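Local coordinates for endonuclease III (Geobacillus stearothermophilus, PDB 1ORN), which acts as a DNA glycosylase in base excision repair, probably removing damaged pyrimidines by way of a covalent enzyme-DNA intermediate, and carries a [4Fe-4S] cluster, at residues P119-R123 with K124-V128; N127-S131 with V132-V136; A44-D48 with A49-K53; E74-E77 with Q78-S82. All blocks are in the same frame, centred on the assembly; numbering follows the deposited sequence.

Contact 1: P119-R123 with K124-V128. With NA (sodium ion), chain E; nucleotides of chain B.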
# COMPACT_ATOMS: atom_id res chain seq x y z
N PRO C 119 -5.16 15.56 -4.14
CA PRO C 119 -3.94 15.91 -3.40
C PRO C 119 -3.66 14.86 -2.32
O PRO C 119 -4.56 14.49 -1.57
CB PRO C 119 -4.28 17.27 -2.80
CG PRO C 119 -5.41 17.80 -3.68
CD PRO C 119 -6.22 16.56 -3.93
N GLY C 120 -2.41 14.39 -2.25
CA GLY C 120 -2.05 13.39 -1.26
C GLY C 120 -2.14 11.97 -1.79
O GLY C 120 -1.73 11.02 -1.13
N VAL C 121 -2.71 11.83 -2.98
CA VAL C 121 -2.86 10.53 -3.62
C VAL C 121 -1.92 10.33 -4.80
O VAL C 121 -2.03 11.00 -5.83
CB VAL C 121 -4.31 10.32 -4.14
CG1 VAL C 121 -4.46 8.93 -4.75
CG2 VAL C 121 -5.32 10.54 -3.02
N GLY C 122 -0.99 9.39 -4.66
CA GLY C 122 -0.07 9.08 -5.74
C GLY C 122 -0.46 7.73 -6.33
O GLY C 122 -1.53 7.19 -6.05
N ARG C 123 0.42 7.15 -7.14
CA ARG C 123 0.10 5.87 -7.75
C ARG C 123 -0.13 4.74 -6.74
O ARG C 123 -1.05 3.94 -6.91
CB ARG C 123 1.17 5.49 -8.77
CG ARG C 123 0.80 4.25 -9.58
CD ARG C 123 1.47 4.24 -10.96
NE ARG C 123 1.15 3.00 -11.66
CZ ARG C 123 1.06 2.89 -12.99
NH1 ARG C 123 1.25 3.95 -13.77
NH2 ARG C 123 0.78 1.72 -13.53
N LYS C 124 0.68 4.67 -5.69
CA LYS C 124 0.49 3.60 -4.70
C LYS C 124 -0.89 3.70 -4.04
O LYS C 124 -1.62 2.71 -3.95
CB LYS C 124 1.59 3.68 -3.63
CG LYS C 124 1.47 2.67 -2.47
CD LYS C 124 0.73 3.27 -1.27
CE LYS C 124 0.74 2.29 -0.07
NZ LYS C 124 0.05 2.79 1.17
N THR C 125 -1.24 4.90 -3.59
CA THR C 125 -2.52 5.11 -2.93
C THR C 125 -3.69 4.78 -3.85
O THR C 125 -4.62 4.07 -3.46
CB THR C 125 -2.62 6.55 -2.42
OG1 THR C 125 -1.60 6.76 -1.43
CG2 THR C 125 -3.98 6.83 -1.78
N ALA C 126 -3.63 5.28 -5.08
CA ALA C 126 -4.70 5.03 -6.04
C ALA C 126 -4.85 3.53 -6.34
O ALA C 126 -5.97 3.03 -6.43
CB ALA C 126 -4.45 5.80 -7.34
N ASN C 127 -3.74 2.82 -6.49
CA ASN C 127 -3.80 1.39 -6.76
C ASN C 127 -4.43 0.60 -5.61
O ASN C 127 -5.20 -0.34 -5.84
CB ASN C 127 -2.42 0.82 -7.06
CG ASN C 127 -1.98 1.10 -8.50
OD1 ASN C 127 -2.79 1.54 -9.32
ND2 ASN C 127 -0.72 0.84 -8.81
N VAL C 128 -4.10 0.96 -4.37
CA VAL C 128 -4.70 0.26 -3.23
C VAL C 128 -6.20 0.46 -3.24
O VAL C 128 -6.97 -0.50 -3.08
CB VAL C 128 -4.15 0.77 -1.88
CG1 VAL C 128 -4.98 0.20 -0.74
CG2 VAL C 128 -2.70 0.35 -1.73
NA NA E . -2.32 13.38 -6.45
P DT B 9 1.80 7.50 -3.06
OP1 DT B 9 0.34 7.27 -3.18
OP2 DT B 9 2.72 7.02 -4.11
O5' DT B 9 2.03 9.06 -2.86
C5' DT B 9 1.32 9.74 -1.84
C4' DT B 9 1.70 11.20 -1.81
O4' DT B 9 3.02 11.36 -1.23
C3' DT B 9 1.73 11.86 -3.19
O3' DT B 9 0.81 12.95 -3.21
C2' DT B 9 3.18 12.33 -3.35
C1' DT B 9 3.71 12.39 -1.92
N1 DT B 9 5.16 12.14 -1.78
C2 DT B 9 5.91 13.01 -0.99
O2 DT B 9 5.44 13.97 -0.42
N3 DT B 9 7.25 12.69 -0.90
C4 DT B 9 7.90 11.63 -1.51
O4 DT B 9 9.11 11.47 -1.34
C5 DT B 9 7.06 10.78 -2.33
C7 DT B 9 7.67 9.63 -3.05
C6 DT B 9 5.75 11.08 -2.42
P DC B 10 0.66 13.86 -4.53
OP1 DC B 10 -0.76 14.28 -4.62
OP2 DC B 10 1.33 13.23 -5.70
O5' DC B 10 1.49 15.15 -4.11
C5' DC B 10 1.32 15.70 -2.81
C4' DC B 10 2.32 16.80 -2.57
O4' DC B 10 3.63 16.24 -2.30
C3' DC B 10 2.48 17.72 -3.79
O3' DC B 10 2.37 19.08 -3.42
C2' DC B 10 3.87 17.41 -4.31
C1' DC B 10 4.61 16.92 -3.08
N1 DC B 10 5.69 15.96 -3.41
C2 DC B 10 6.93 16.10 -2.79
O2 DC B 10 7.09 16.99 -1.95
N3 DC B 10 7.93 15.25 -3.12
C4 DC B 10 7.72 14.29 -4.03
N4 DC B 10 8.73 13.47 -4.33
C5 DC B 10 6.46 14.12 -4.67
C6 DC B 10 5.48 14.97 -4.33
P DG B 8 4.86 3.21 2.53
OP1 DG B 8 5.99 2.71 1.71
OP2 DG B 8 5.08 3.55 3.96
O5' DG B 8 4.23 4.49 1.82
C5' DG B 8 4.19 4.60 0.40
C4' DG B 8 3.58 5.93 0.03
O4' DG B 8 4.32 7.00 0.66
C3' DG B 8 3.49 6.28 -1.45
O3' DG B 8 2.23 6.93 -1.62
C2' DG B 8 4.67 7.22 -1.66
C1' DG B 8 4.80 7.92 -0.32
N9 DG B 8 6.15 8.29 0.07
C8 DG B 8 7.31 7.60 -0.18
N7 DG B 8 8.37 8.16 0.35
C5 DG B 8 7.88 9.29 0.99
C6 DG B 8 8.55 10.29 1.75
O6 DG B 8 9.74 10.36 2.05
N1 DG B 8 7.67 11.28 2.19
C2 DG B 8 6.32 11.30 1.94
N2 DG B 8 5.64 12.34 2.44
N3 DG B 8 5.68 10.36 1.24
C4 DG B 8 6.51 9.40 0.80
O HOH W 1 -2.66 15.55 -7.23
O HOH W 2 -0.15 13.33 -7.84

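Contact 2: N127-S131 with V132-V136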
# COMPACT_ATOMS: atom_id res chain seq x y z
N ASN C 127 -3.74 2.82 -6.49
CA ASN C 127 -3.80 1.39 -6.76
C ASN C 127 -4.43 0.60 -5.61
O ASN C 127 -5.20 -0.34 -5.84
CB ASN C 127 -2.42 0.82 -7.06
CG ASN C 127 -1.98 1.10 -8.50
OD1 ASN C 127 -2.79 1.54 -9.32
ND2 ASN C 127 -0.72 0.84 -8.81
N VAL C 128 -4.10 0.96 -4.37
CA VAL C 128 -4.70 0.26 -3.23
C VAL C 128 -6.20 0.46 -3.24
O VAL C 128 -6.97 -0.50 -3.08
CB VAL C 128 -4.15 0.77 -1.88
CG1 VAL C 128 -4.98 0.20 -0.74
CG2 VAL C 128 -2.70 0.35 -1.73
N VAL C 129 -6.63 1.70 -3.43
CA VAL C 129 -8.05 2.01 -3.44
C VAL C 129 -8.84 1.29 -4.54
O VAL C 129 -9.85 0.65 -4.25
CB VAL C 129 -8.29 3.54 -3.54
CG1 VAL C 129 -9.79 3.85 -3.66
CG2 VAL C 129 -7.72 4.21 -2.29
N VAL C 130 -8.38 1.35 -5.79
CA VAL C 130 -9.14 0.69 -6.85
C VAL C 130 -9.17 -0.82 -6.68
O VAL C 130 -10.16 -1.48 -7.02
CB VAL C 130 -8.61 1.04 -8.26
CG1 VAL C 130 -8.66 2.54 -8.47
CG2 VAL C 130 -7.20 0.50 -8.46
N SER C 131 -8.09 -1.37 -6.12
CA SER C 131 -7.98 -2.81 -5.92
C SER C 131 -8.84 -3.31 -4.77
O SER C 131 -9.64 -4.24 -4.94
CB SER C 131 -6.52 -3.18 -5.65
OG SER C 131 -6.40 -4.55 -5.34
N VAL C 132 -8.67 -2.71 -3.61
CA VAL C 132 -9.40 -3.13 -2.43
C VAL C 132 -10.87 -2.73 -2.45
O VAL C 132 -11.75 -3.55 -2.17
CB VAL C 132 -8.69 -2.60 -1.17
CG1 VAL C 132 -9.42 -3.09 0.08
CG2 VAL C 132 -7.30 -3.20 -1.21
N ALA C 133 -11.15 -1.48 -2.78
CA ALA C 133 -12.53 -0.99 -2.81
C ALA C 133 -13.37 -1.41 -4.02
O ALA C 133 -14.55 -1.74 -3.87
CB ALA C 133 -12.54 0.53 -2.70
N PHE C 134 -12.77 -1.40 -5.20
CA PHE C 134 -13.53 -1.70 -6.41
C PHE C 134 -13.14 -2.95 -7.18
O PHE C 134 -13.60 -3.17 -8.30
CB PHE C 134 -13.47 -0.48 -7.34
CG PHE C 134 -13.82 0.80 -6.66
CD1 PHE C 134 -15.06 0.98 -6.07
CD2 PHE C 134 -12.88 1.84 -6.57
CE1 PHE C 134 -15.38 2.17 -5.40
CE2 PHE C 134 -13.20 3.03 -5.91
CZ PHE C 134 -14.45 3.19 -5.33
N GLY C 135 -12.29 -3.77 -6.57
CA GLY C 135 -11.87 -5.01 -7.20
C GLY C 135 -11.13 -4.89 -8.52
O GLY C 135 -11.03 -5.86 -9.26
N VAL C 136 -10.61 -3.70 -8.81
CA VAL C 136 -9.87 -3.51 -10.06
C VAL C 136 -8.46 -4.04 -9.88
O VAL C 136 -7.76 -3.65 -8.94
CB VAL C 136 -9.78 -2.01 -10.44
CG1 VAL C 136 -8.99 -1.86 -11.75
CG2 VAL C 136 -11.17 -1.42 -10.61

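Contact 3: A44-D48 with A49-K53. With nucleotides of chain B; nucleotides of chain A.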
# COMPACT_ATOMS: atom_id res chain seq x y z
N ALA C 44 0.56 6.50 4.34
CA ALA C 44 1.87 6.78 3.76
C ALA C 44 2.92 7.06 4.85
O ALA C 44 2.77 7.99 5.63
CB ALA C 44 1.78 7.98 2.81
N GLN C 45 3.97 6.25 4.88
CA GLN C 45 5.05 6.41 5.86
C GLN C 45 4.57 6.30 7.31
O GLN C 45 5.09 6.99 8.19
CB GLN C 45 5.74 7.77 5.66
CG GLN C 45 6.18 8.04 4.23
CD GLN C 45 7.08 6.96 3.68
OE1 GLN C 45 8.11 6.62 4.27
NE2 GLN C 45 6.70 6.41 2.52
N CYS C 46 3.58 5.44 7.55
CA CYS C 46 3.03 5.23 8.88
C CYS C 46 2.63 3.76 9.01
O CYS C 46 2.36 3.09 8.00
CB CYS C 46 1.81 6.13 9.09
SG CYS C 46 1.12 6.12 10.78
N THR C 47 2.61 3.24 10.23
CA THR C 47 2.24 1.84 10.47
C THR C 47 0.72 1.66 10.48
O THR C 47 -0.02 2.55 10.88
CB THR C 47 2.80 1.33 11.81
OG1 THR C 47 2.14 2.01 12.89
CG2 THR C 47 4.31 1.60 11.91
N ASP C 48 0.27 0.49 10.03
CA ASP C 48 -1.16 0.19 10.00
C ASP C 48 -1.76 0.31 11.39
O ASP C 48 -2.83 0.89 11.57
CB ASP C 48 -1.40 -1.23 9.48
CG ASP C 48 -1.13 -1.35 7.99
OD1 ASP C 48 -1.12 -2.49 7.49
OD2 ASP C 48 -0.93 -0.31 7.33
N ALA C 49 -1.04 -0.23 12.38
CA ALA C 49 -1.50 -0.18 13.76
C ALA C 49 -1.88 1.23 14.19
O ALA C 49 -2.94 1.45 14.77
CB ALA C 49 -0.42 -0.75 14.68
N LEU C 50 -1.01 2.20 13.91
CA LEU C 50 -1.28 3.58 14.29
C LEU C 50 -2.40 4.20 13.47
O LEU C 50 -3.16 5.02 13.97
CB LEU C 50 -0.02 4.44 14.15
CG LEU C 50 0.67 4.84 15.46
CD1 LEU C 50 -0.27 5.70 16.30
CD2 LEU C 50 1.08 3.59 16.23
N VAL C 51 -2.50 3.82 12.20
CA VAL C 51 -3.56 4.36 11.38
C VAL C 51 -4.91 3.87 11.90
O VAL C 51 -5.85 4.64 12.02
CB VAL C 51 -3.42 3.94 9.90
CG1 VAL C 51 -4.67 4.36 9.12
CG2 VAL C 51 -2.18 4.59 9.29
N ASN C 52 -4.98 2.58 12.21
CA ASN C 52 -6.23 2.00 12.71
C ASN C 52 -6.64 2.56 14.07
O ASN C 52 -7.83 2.75 14.34
CB ASN C 52 -6.13 0.48 12.78
CG ASN C 52 -6.05 -0.16 11.41
OD1 ASN C 52 -6.66 0.32 10.45
ND2 ASN C 52 -5.30 -1.26 11.31
N LYS C 53 -5.66 2.83 14.93
CA LYS C 53 -5.97 3.39 16.24
C LYS C 53 -6.54 4.79 16.08
O LYS C 53 -7.49 5.17 16.76
CB LYS C 53 -4.71 3.43 17.12
CG LYS C 53 -3.71 4.51 16.73
P DG B 8 4.86 3.21 2.53
OP1 DG B 8 5.99 2.71 1.71
OP2 DG B 8 5.08 3.55 3.96
O5' DG B 8 4.23 4.49 1.82
C5' DG B 8 4.19 4.60 0.40
C4' DG B 8 3.58 5.93 0.03
O4' DG B 8 4.32 7.00 0.66
C3' DG B 8 3.49 6.28 -1.45
O3' DG B 8 2.23 6.93 -1.62
C2' DG B 8 4.67 7.22 -1.66
C1' DG B 8 4.80 7.92 -0.32
N9 DG B 8 6.15 8.29 0.07
C8 DG B 8 7.31 7.60 -0.18
N7 DG B 8 8.37 8.16 0.35
C5 DG B 8 7.88 9.29 0.99
C6 DG B 8 8.55 10.29 1.75
O6 DG B 8 9.74 10.36 2.05
N1 DG B 8 7.67 11.28 2.19
C2 DG B 8 6.32 11.30 1.94
N2 DG B 8 5.64 12.34 2.44
N3 DG B 8 5.68 10.36 1.24
C4 DG B 8 6.51 9.40 0.80
P DA B 6 9.97 -0.46 6.42
OP1 DA B 6 9.79 -1.91 6.12
OP2 DA B 6 10.44 0.46 5.36
O5' DA B 6 8.60 0.08 7.03
C5' DA B 6 7.97 -0.60 8.11
C4' DA B 6 6.76 0.16 8.60
O4' DA B 6 7.16 1.39 9.24
C3' DA B 6 5.74 0.54 7.52
O3' DA B 6 4.43 0.37 8.06
C2' DA B 6 6.00 2.02 7.31
C1' DA B 6 6.39 2.47 8.71
N9 DA B 6 7.21 3.67 8.79
C8 DA B 6 8.25 4.04 7.97
N7 DA B 6 8.82 5.16 8.31
C5 DA B 6 8.12 5.57 9.44
C6 DA B 6 8.24 6.68 10.28
N6 DA B 6 9.17 7.64 10.13
N1 DA B 6 7.37 6.79 11.31
C2 DA B 6 6.45 5.84 11.47
N3 DA B 6 6.23 4.74 10.75
C4 DA B 6 7.11 4.66 9.73
P DG A 6 4.45 17.90 8.63
OP1 DG A 6 3.06 17.77 8.13
OP2 DG A 6 4.92 19.21 9.18
O5' DG A 6 4.68 16.78 9.74
C5' DG A 6 5.75 16.86 10.69
C4' DG A 6 5.69 15.67 11.61
O4' DG A 6 5.84 14.44 10.84
C3' DG A 6 6.74 15.58 12.72
O3' DG A 6 6.12 14.93 13.83
C2' DG A 6 7.76 14.62 12.14
C1' DG A 6 6.84 13.64 11.45
N9 DG A 6 7.44 12.80 10.41
C8 DG A 6 8.51 13.11 9.60
N7 DG A 6 8.80 12.16 8.76
C5 DG A 6 7.88 11.16 9.02
C6 DG A 6 7.70 9.89 8.42
O6 DG A 6 8.34 9.39 7.49
N1 DG A 6 6.64 9.19 9.00
C2 DG A 6 5.86 9.66 10.03
N2 DG A 6 4.89 8.82 10.47
N3 DG A 6 6.01 10.84 10.60
C4 DG A 6 7.03 11.54 10.05

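Contact 4: E74-E77 with Q78-S82. With nucleotides of chain A.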
# COMPACT_ATOMS: atom_id res chain seq x y z
N GLU C 74 -6.56 23.58 11.63
CA GLU C 74 -5.88 23.33 12.89
C GLU C 74 -6.54 22.23 13.71
O GLU C 74 -5.87 21.48 14.43
CB GLU C 74 -5.81 24.60 13.73
CG GLU C 74 -5.17 25.79 13.04
CD GLU C 74 -5.97 26.28 11.84
OE1 GLU C 74 -7.18 26.52 12.00
OE2 GLU C 74 -5.38 26.41 10.74
N GLU C 75 -7.87 22.12 13.61
CA GLU C 75 -8.61 21.11 14.36
C GLU C 75 -8.36 19.72 13.80
O GLU C 75 -8.15 18.77 14.55
CB GLU C 75 -10.10 21.43 14.33
CG GLU C 75 -10.96 20.47 15.16
CD GLU C 75 -12.42 20.89 15.22
OE1 GLU C 75 -13.24 20.14 15.80
OE2 GLU C 75 -12.76 21.97 14.69
N LEU C 76 -8.41 19.59 12.47
CA LEU C 76 -8.19 18.29 11.84
C LEU C 76 -6.74 17.86 12.09
O LEU C 76 -6.46 16.67 12.29
CB LEU C 76 -8.48 18.37 10.34
CG LEU C 76 -8.26 17.07 9.55
CD1 LEU C 76 -9.17 15.97 10.10
CD2 LEU C 76 -8.54 17.30 8.08
N GLU C 77 -5.82 18.81 12.08
CA GLU C 77 -4.41 18.51 12.32
C GLU C 77 -4.24 17.77 13.64
O GLU C 77 -3.54 16.77 13.72
CB GLU C 77 -3.57 19.79 12.35
CG GLU C 77 -3.31 20.41 10.98
CD GLU C 77 -2.35 21.60 11.05
OE1 GLU C 77 -2.04 22.18 9.99
OE2 GLU C 77 -1.91 21.96 12.17
N GLN C 78 -4.89 18.28 14.69
CA GLN C 78 -4.80 17.64 16.00
C GLN C 78 -5.44 16.26 16.01
O GLN C 78 -4.92 15.34 16.65
CB GLN C 78 -5.46 18.53 17.06
CG GLN C 78 -4.64 19.75 17.43
CD GLN C 78 -3.20 19.40 17.77
OE1 GLN C 78 -2.94 18.57 18.65
NE2 GLN C 78 -2.26 20.03 17.08
N ASP C 79 -6.55 16.11 15.30
CA ASP C 79 -7.26 14.84 15.24
C ASP C 79 -6.43 13.71 14.63
O ASP C 79 -6.66 12.54 14.94
CB ASP C 79 -8.57 15.01 14.46
CG ASP C 79 -9.64 15.69 15.28
OD1 ASP C 79 -10.65 16.14 14.70
OD2 ASP C 79 -9.49 15.77 16.52
N ILE C 80 -5.47 14.05 13.77
CA ILE C 80 -4.62 13.04 13.13
C ILE C 80 -3.14 13.24 13.47
O ILE C 80 -2.27 12.66 12.83
CB ILE C 80 -4.74 13.08 11.58
CG1 ILE C 80 -4.19 14.40 11.04
CG2 ILE C 80 -6.19 12.89 11.17
CD1 ILE C 80 -4.13 14.46 9.52
N ARG C 81 -2.87 14.05 14.48
CA ARG C 81 -1.49 14.34 14.88
C ARG C 81 -0.60 13.11 15.10
O ARG C 81 0.57 13.13 14.72
CB ARG C 81 -1.48 15.20 16.15
CG ARG C 81 -0.08 15.53 16.65
CD ARG C 81 -0.12 16.42 17.89
NE ARG C 81 1.23 16.66 18.41
CZ ARG C 81 1.98 15.72 18.98
NH1 ARG C 81 1.53 14.48 19.10
NH2 ARG C 81 3.20 16.02 19.42
N SER C 82 -1.15 12.06 15.69
CA SER C 82 -0.38 10.85 15.98
C SER C 82 0.10 10.06 14.75
O SER C 82 0.91 9.15 14.88
CB SER C 82 -1.17 9.92 16.89
OG SER C 82 -1.31 10.48 18.19
P DT A 7 6.27 15.52 15.31
OP1 DT A 7 5.69 16.89 15.32
OP2 DT A 7 7.68 15.32 15.76
O5' DT A 7 5.33 14.56 16.16
C5' DT A 7 3.98 14.35 15.76
C4' DT A 7 3.63 12.88 15.81
O4' DT A 7 4.32 12.15 14.77
C3' DT A 7 3.95 12.17 17.12
O3' DT A 7 2.82 11.40 17.52
C2' DT A 7 5.13 11.27 16.77
C1' DT A 7 4.87 10.96 15.31
N1 DT A 7 6.08 10.61 14.51
C2 DT A 7 6.08 9.43 13.79
O2 DT A 7 5.13 8.65 13.79
N3 DT A 7 7.22 9.19 13.07
C4 DT A 7 8.35 10.00 13.00
O4 DT A 7 9.30 9.66 12.30
C5 DT A 7 8.29 11.21 13.79
C7 DT A 7 9.47 12.13 13.80
C6 DT A 7 7.17 11.45 14.50
P DG A 8 2.81 10.66 18.95
OP1 DG A 8 1.41 10.60 19.42
OP2 DG A 8 3.85 11.28 19.81
O5' DG A 8 3.27 9.18 18.58
C5' DG A 8 2.49 8.41 17.66
C4' DG A 8 3.05 7.01 17.55
O4' DG A 8 4.17 6.97 16.64
C3' DG A 8 3.54 6.42 18.87
O3' DG A 8 3.07 5.07 18.97
C2' DG A 8 5.05 6.47 18.74
C1' DG A 8 5.27 6.32 17.25
N9 DG A 8 6.49 6.93 16.73
C8 DG A 8 7.02 8.15 17.08
N7 DG A 8 8.12 8.43 16.44
C5 DG A 8 8.33 7.33 15.61
C6 DG A 8 9.37 7.07 14.68
O6 DG A 8 10.34 7.77 14.38
N1 DG A 8 9.20 5.84 14.06
C2 DG A 8 8.16 4.97 14.30
N2 DG A 8 8.17 3.83 13.59
N3 DG A 8 7.19 5.20 15.17
C4 DG A 8 7.34 6.39 15.79

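Contact 1: P119-R123 with K124-V128
Ala-126 N donates to Gly-122 O at 3.0 Å (N-H...O angle 169°), and Asn-127 N bonds Arg-123 O at 2.9 Å, so the helix starts behind Gly-122, its N-cap. Val-121 CG1 meets Thr-125 CG2 at 3.7 Å, the side chains crossing at about a right angle. Thr-125 has its hydroxyl beside the backbone N (chi1 -63°), which brings OG1 to the phosphate oxygen that its own N already bonds: OG1 reaches DT9 of chain B OP1 at 2.7 Å and N at 2.9 Å. Gly-122 N is a third donor to that oxygen. Beyond the phosphate site, the Arg-123 guanidinium is turned 88° from the Asn-127 amide; Glu-165 takes the arginine in a salt bridge and accepts from Asn-127 ND2, while Asn-127 OD1 accepts from Arg-112 NH1. The sodium ion is coordinated by Val-121 O at 2.5 Å, Met-116 O, Leu-118 O, two waters and DC10 of chain B OP1. Gly-120 N donates to that OP1. This is the hairpin of a helix-hairpin-helix motif. Backbone N-H groups and a carbonyl-bound cation would both favour phosphate, holding the strand beside Lys-124, whose NZ is joined covalently to a modified group, consistent with the trapped intermediate.

Contact 2: N127-S131 with V132-V136
The Phe-134 ring stands beside Val-129, both side chains pointing the same way, with CE2 4.2 Å from Val-129 CG1. One face of the ring is occupied by its neighbour Ala-133, whose CB sits 3.9 Å above the plane, over the ring centre. CD2 approaches Val-130 CA at an oblique angle, and Arg-110 also touches this side chain. On a neighbouring stripe of the helix, Val-132 CG2 lies alongside Val-128 CG1 at 4.1 Å, while Val-132 N bonds the carbonyl O of Val-128 at 2.8 Å. These turns belong to helix 123-134, which supplies the second helix of the helix-hairpin-helix motif; Val-129 and Val-130 both rest on Leu-115 of its partner helix 112-115, and Val-129 and Val-132 meet Leu-37 and Leu-36 of helix 33-43. Ser-131 swings OG opposite its own N (chi1 175°), where it hydrogen-bonds Ser-178 OG. A Schellman motif closes the helix. Val-130 O takes a weak bond from Phe-134 N at 3.2 Å and a shorter one, 2.9 Å, from Val-136 N, which comes from above the carbonyl plane. Gly-135, with its positive phi of 61°, adds a weak bond from its N to Ser-131 O at 3.1 Å, and the same motif sets Val-136 CB against Val-130 CB at 3.9 Å.

Contact 3: A44-D48 with A49-K53
Thr-47 OG1 takes the N-H of Leu-50 at 3.3 Å, a weak capping bond, and touches Leu-50 CB as the two side chains cross. A chi1 of 68° places this hydroxyl between the threonine's own N and carbonyl carbon, facing the first turn of helix 48-61. Val-51 N hydrogen-bonds Thr-47 O at 3.1 Å, and Asn-52 N hydrogen-bonds Asp-48 O at 2.8 Å. Behind the cap, Cys-46 SG wedges against Leu-50 CB and Val-51 CG2, each at 3.9 Å, with Ile-83 also on the sulfur side chain. Farther out, the Asn-52 amide ties the helix to the loop before helix 33-43, accepting from Val-29 N and donating to Glu-27 O, while Asp-48 N bonds a modified group bound nearby. Just before the cap lies Gln-45, among the bases. Gln-45 NE2 donates to DG8 of chain B O4' at 3.1 Å, with its amide against that guanine. Its backbone O accepts from both N1, at 2.8 Å, and N2 of DG6 of chain A. Two donors of one guanine edge on a single carbonyl replace pairing contacts it would have with a base, consistent with DG6 being the estranged guanine.

Contact 4: E74-E77 with Q78-S82
Ile-80 N is shared between two carbonyls of the preceding turn, Leu-76 O at 3.2 Å and, in a weak bond, Glu-77 O at 3.3 Å. This split pattern marks the C-terminal end of helix 73-79 in the HhH-GPD fold, where the chain leaves helical angles at Ile-80 and runs into a short 3-10 turn at Arg-81 and Ser-82. On the inner side, Leu-76 CD1 and Ile-80 CG2 meet loosely at 4.4 Å; Leu-76 leans on Gln-94 and Ile-80 on Ala-90, both of helix 86-103. Asp-79 sets its CB 3.5 Å from Leu-76 O, and its carboxylate shares Lys-61 with Glu-75. That lysine probably offsets the repulsion between the two acids, and Tyr-62 OH adds a hydrogen bond to Asp-79. Arg-81 carries the turn outward to DNA. Its CB rests 3.6 Å from Glu-77 O; with CG opposite the backbone N (chi1 179°), the chain runs extended from CG to NE, where chi4 of -68° turns the guanidinium so that DT7 of chain A C5' sits 4.0 Å above one face, over its centre. NH1 turns the group's edge to DG8 of chain A OP1, at 3.9 Å. That same phosphate oxygen receives a hydrogen bond from Ser-82 OG at 3.0 Å.

In the fold
Contact 1 is the buried one; the other three are only partly buried. Contacts 1 and 2 share helix 123-134 and the residues Asn-127 and Val-128, but the start of the helix faces DNA with N-H groups and a cation, whereas its far end is chiefly valine packing and stays about 7 Å, nearest atoms, from the nucleic acid. Contacts 1 and 3 both sit at helix starts, the first gripping backbone phosphates of chain B, the second reaching bases of both strands as well as a phosphate. Contact 4, about 23 Å from the chain's centre, is a helix end at a chain A phosphate; it touches contact 3 where Leu-50 packs on Ser-82.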